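Defective in germ line development protein 3, isoform a (Caenorhabditis elegans, PDB 3N89) is a Bicaudal-C ortholog that acts in germline development and packs four KH domains into one globular platform, probably linked to RNA binding. Local coordinates at residues Thr194-Gln199 with Leu258-Met263. Residues are numbered along the deposited sequence; the frame is centred on the assembly and turned at random.
Sequences TYYVDQ and LLPISM
Pro260 points CG of its ring at one face of the Tyr196 phenol ring, in a CH-pi contact. The CG atom of the proline stands over the face, 3.8 Å from the centroid of the Tyr196 ring and 15° off its normal, and it leans to the CD2/CE2 side, with Tyr196 CE2 also 3.8 Å from Pro260 CG. Tyr195 CD2 lies over the opposite face of the Tyr196 ring, 3.6 Å above the plane, so the phenol is sandwiched between a neighbour in sequence and the proline. With CG anti to its carbonyl carbon (chi1 -55°), Tyr196 swings the ring toward the strand. Gln199 takes the other course: its CG is anti to the backbone N and the chain runs on extended, which brings its terminal amide group alongside CB of the same proline. Lys321 NZ donates to the backbone O of both Gln199 and Leu258, tying the two segments together beside the apolar packing. The contact joins parts of the chain assigned to the third and fourth KH domains: helix 197-200, following strand 186-193, meets the start of strand 260-268 just after helix 245-257, and that strand runs between strands 29-35 and 311-321.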
ATOM      1  N   THR A 194     -11.719  -0.595  -5.590  1.00 22.45           N
ATOM      2  CA  THR A 194     -12.666   0.385  -6.116  1.00 22.84           C
ATOM      3  C   THR A 194     -13.074   1.434  -5.084  1.00 22.06           C
ATOM      4  O   THR A 194     -13.088   2.631  -5.372  1.00 23.68           O
ATOM      5  CB  THR A 194     -13.918  -0.303  -6.652  1.00 21.98           C
ATOM      6  OG1 THR A 194     -14.418  -1.200  -5.661  1.00 27.82           O
ATOM      7  CG2 THR A 194     -13.585  -1.089  -7.909  1.00 24.45           C
ATOM      8  N   TYR A 195     -13.387   0.980  -3.878  1.00 20.60           N
ATOM      9  CA  TYR A 195     -13.797   1.874  -2.803  1.00 20.81           C
ATOM     10  C   TYR A 195     -13.019   3.177  -2.765  1.00 20.32           C
ATOM     11  O   TYR A 195     -13.601   4.256  -2.629  1.00 20.49           O
ATOM     12  CB  TYR A 195     -13.628   1.190  -1.442  1.00 18.91           C
ATOM     13  CG  TYR A 195     -14.258   1.949  -0.295  1.00 17.82           C
ATOM     14  CD1 TYR A 195     -15.518   1.591   0.181  1.00 15.72           C
ATOM     15  CD2 TYR A 195     -13.597   3.027   0.316  1.00 17.53           C
ATOM     16  CE1 TYR A 195     -16.113   2.275   1.234  1.00 15.16           C
ATOM     17  CE2 TYR A 195     -14.186   3.726   1.376  1.00 16.26           C
ATOM     18  CZ  TYR A 195     -15.450   3.336   1.826  1.00 17.60           C
ATOM     19  OH  TYR A 195     -16.064   3.986   2.871  1.00 17.65           O
ATOM     20  N   TYR A 196     -11.702   3.070  -2.887  1.00 20.96           N
ATOM     21  CA  TYR A 196     -10.824   4.233  -2.800  1.00 19.18           C
ATOM     22  C   TYR A 196     -10.609   5.027  -4.077  1.00 18.70           C
ATOM     23  O   TYR A 196      -9.876   6.018  -4.080  1.00 18.05           O
ATOM     24  CB  TYR A 196      -9.478   3.796  -2.227  1.00 18.33           C
ATOM     25  CG  TYR A 196      -9.596   3.080  -0.903  1.00 17.65           C
ATOM     26  CD1 TYR A 196      -9.300   1.723  -0.796  1.00 19.01           C
ATOM     27  CD2 TYR A 196     -10.001   3.758   0.245  1.00 14.94           C
ATOM     28  CE1 TYR A 196      -9.404   1.053   0.422  1.00 16.04           C
ATOM     29  CE2 TYR A 196     -10.109   3.100   1.470  1.00 15.60           C
ATOM     30  CZ  TYR A 196      -9.805   1.745   1.547  1.00 16.97           C
ATOM     31  OH  TYR A 196      -9.887   1.089   2.753  1.00 16.56           O
ATOM     32  N   VAL A 197     -11.255   4.601  -5.156  1.00 19.70           N
ATOM     33  CA  VAL A 197     -11.136   5.288  -6.436  1.00 21.23           C
ATOM     34  C   VAL A 197     -11.318   6.793  -6.281  1.00 23.94           C
ATOM     35  O   VAL A 197     -10.536   7.573  -6.821  1.00 23.69           O
ATOM     36  CB  VAL A 197     -12.181   4.768  -7.444  1.00 20.89           C
ATOM     37  CG1 VAL A 197     -12.180   5.645  -8.688  1.00 18.30           C
ATOM     38  CG2 VAL A 197     -11.876   3.309  -7.812  1.00 17.29           C
ATOM     39  N   ASP A 198     -12.340   7.208  -5.540  1.00 26.20           N
ATOM     40  CA  ASP A 198     -12.566   8.635  -5.358  1.00 30.24           C
ATOM     41  C   ASP A 198     -11.415   9.339  -4.632  1.00 30.26           C
ATOM     42  O   ASP A 198     -11.072  10.478  -4.967  1.00 29.47           O
ATOM     43  CB  ASP A 198     -13.897   8.897  -4.625  1.00 33.77           C
ATOM     44  CG  ASP A 198     -14.030   8.114  -3.321  1.00 39.63           C
ATOM     45  OD1 ASP A 198     -13.009   7.953  -2.608  1.00 41.29           O
ATOM     46  OD2 ASP A 198     -15.167   7.679  -3.003  1.00 39.04           O
ATOM     47  N   GLN A 199     -10.807   8.654  -3.664  1.00 29.59           N
ATOM     48  CA  GLN A 199      -9.710   9.220  -2.878  1.00 29.59           C
ATOM     49  C   GLN A 199      -8.334   9.190  -3.569  1.00 30.62           C
ATOM     50  O   GLN A 199      -7.477  10.035  -3.293  1.00 30.61           O
ATOM     51  CB  GLN A 199      -9.619   8.490  -1.533  1.00 28.94           C
ATOM     52  CG  GLN A 199      -8.647   9.100  -0.536  1.00 31.49           C
ATOM     53  CD  GLN A 199      -8.395   8.205   0.678  1.00 31.59           C
ATOM     54  OE1 GLN A 199      -9.331   7.676   1.280  1.00 30.72           O
ATOM     55  NE2 GLN A 199      -7.124   8.043   1.042  1.00 30.38           N
ATOM     56  N   LEU A 258      -0.301   7.379  -2.607  1.00 22.62           N
ATOM     57  CA  LEU A 258      -1.664   7.855  -2.365  1.00 21.98           C
ATOM     58  C   LEU A 258      -2.546   6.892  -1.579  1.00 21.42           C
ATOM     59  O   LEU A 258      -3.581   7.289  -1.043  1.00 20.66           O
ATOM     60  CB  LEU A 258      -2.355   8.193  -3.692  1.00 21.81           C
ATOM     61  CG  LEU A 258      -1.834   9.396  -4.487  1.00 21.48           C
ATOM     62  CD1 LEU A 258      -2.704   9.620  -5.725  1.00 22.20           C
ATOM     63  CD2 LEU A 258      -1.853  10.630  -3.613  1.00 21.02           C
ATOM     64  N   LEU A 259      -2.147   5.626  -1.535  1.00 21.45           N
ATOM     65  CA  LEU A 259      -2.894   4.601  -0.813  1.00 20.45           C
ATOM     66  C   LEU A 259      -3.123   5.033   0.625  1.00 20.61           C
ATOM     67  O   LEU A 259      -2.201   5.505   1.285  1.00 21.72           O
ATOM     68  CB  LEU A 259      -2.119   3.279  -0.820  1.00 18.08           C
ATOM     69  CG  LEU A 259      -2.169   2.456  -2.100  1.00 16.36           C
ATOM     70  CD1 LEU A 259      -1.211   1.299  -1.980  1.00 15.07           C
ATOM     71  CD2 LEU A 259      -3.598   1.959  -2.339  1.00 14.94           C
ATOM     72  N   PRO A 260      -4.355   4.875   1.133  1.00 21.53           N
ATOM     73  CA  PRO A 260      -4.666   5.261   2.510  1.00 21.85           C
ATOM     74  C   PRO A 260      -3.984   4.347   3.519  1.00 22.07           C
ATOM     75  O   PRO A 260      -3.646   3.208   3.205  1.00 21.35           O
ATOM     76  CB  PRO A 260      -6.190   5.151   2.561  1.00 22.27           C
ATOM     77  CG  PRO A 260      -6.465   4.013   1.640  1.00 21.51           C
ATOM     78  CD  PRO A 260      -5.552   4.327   0.464  1.00 23.07           C
ATOM     79  N   ILE A 261      -3.798   4.853   4.732  1.00 22.08           N
ATOM     80  CA  ILE A 261      -3.143   4.101   5.793  1.00 22.91           C
ATOM     81  C   ILE A 261      -3.782   4.525   7.112  1.00 22.83           C
ATOM     82  O   ILE A 261      -4.246   5.658   7.239  1.00 22.93           O
ATOM     83  CB  ILE A 261      -1.620   4.428   5.814  1.00 25.58           C
ATOM     84  CG1 ILE A 261      -0.848   3.351   6.568  1.00 24.71           C
ATOM     85  CG2 ILE A 261      -1.377   5.792   6.476  1.00 20.95           C
ATOM     86  CD1 ILE A 261       0.645   3.436   6.330  1.00 27.73           C
ATOM     87  N   SER A 262      -3.815   3.627   8.090  1.00 24.03           N
ATOM     88  CA  SER A 262      -4.404   3.965   9.380  1.00 25.18           C
ATOM     89  C   SER A 262      -3.872   3.055  10.462  1.00 24.97           C
ATOM     90  O   SER A 262      -3.473   1.924  10.188  1.00 24.38           O
ATOM     91  CB  SER A 262      -5.926   3.844   9.332  1.00 26.57           C
ATOM     92  OG  SER A 262      -6.316   2.486   9.272  1.00 29.58           O
ATOM     93  N   MET A 263      -3.877   3.549  11.695  1.00 25.20           N
ATOM     94  CA  MET A 263      -3.388   2.777  12.827  1.00 25.11           C
ATOM     95  C   MET A 263      -4.392   2.836  13.964  1.00 24.41           C
ATOM     96  O   MET A 263      -4.776   3.922  14.397  1.00 23.31           O
ATOM     97  CB  MET A 263      -2.053   3.346  13.282  1.00 25.96           C
ATOM     98  CG  MET A 263      -1.342   2.509  14.303  1.00 28.55           C
ATOM     99  SD  MET A 263       0.261   3.228  14.627  1.00 31.22           S
ATOM    100  CE  MET A 263      -0.201   4.594  15.670  1.00 28.09           C
TER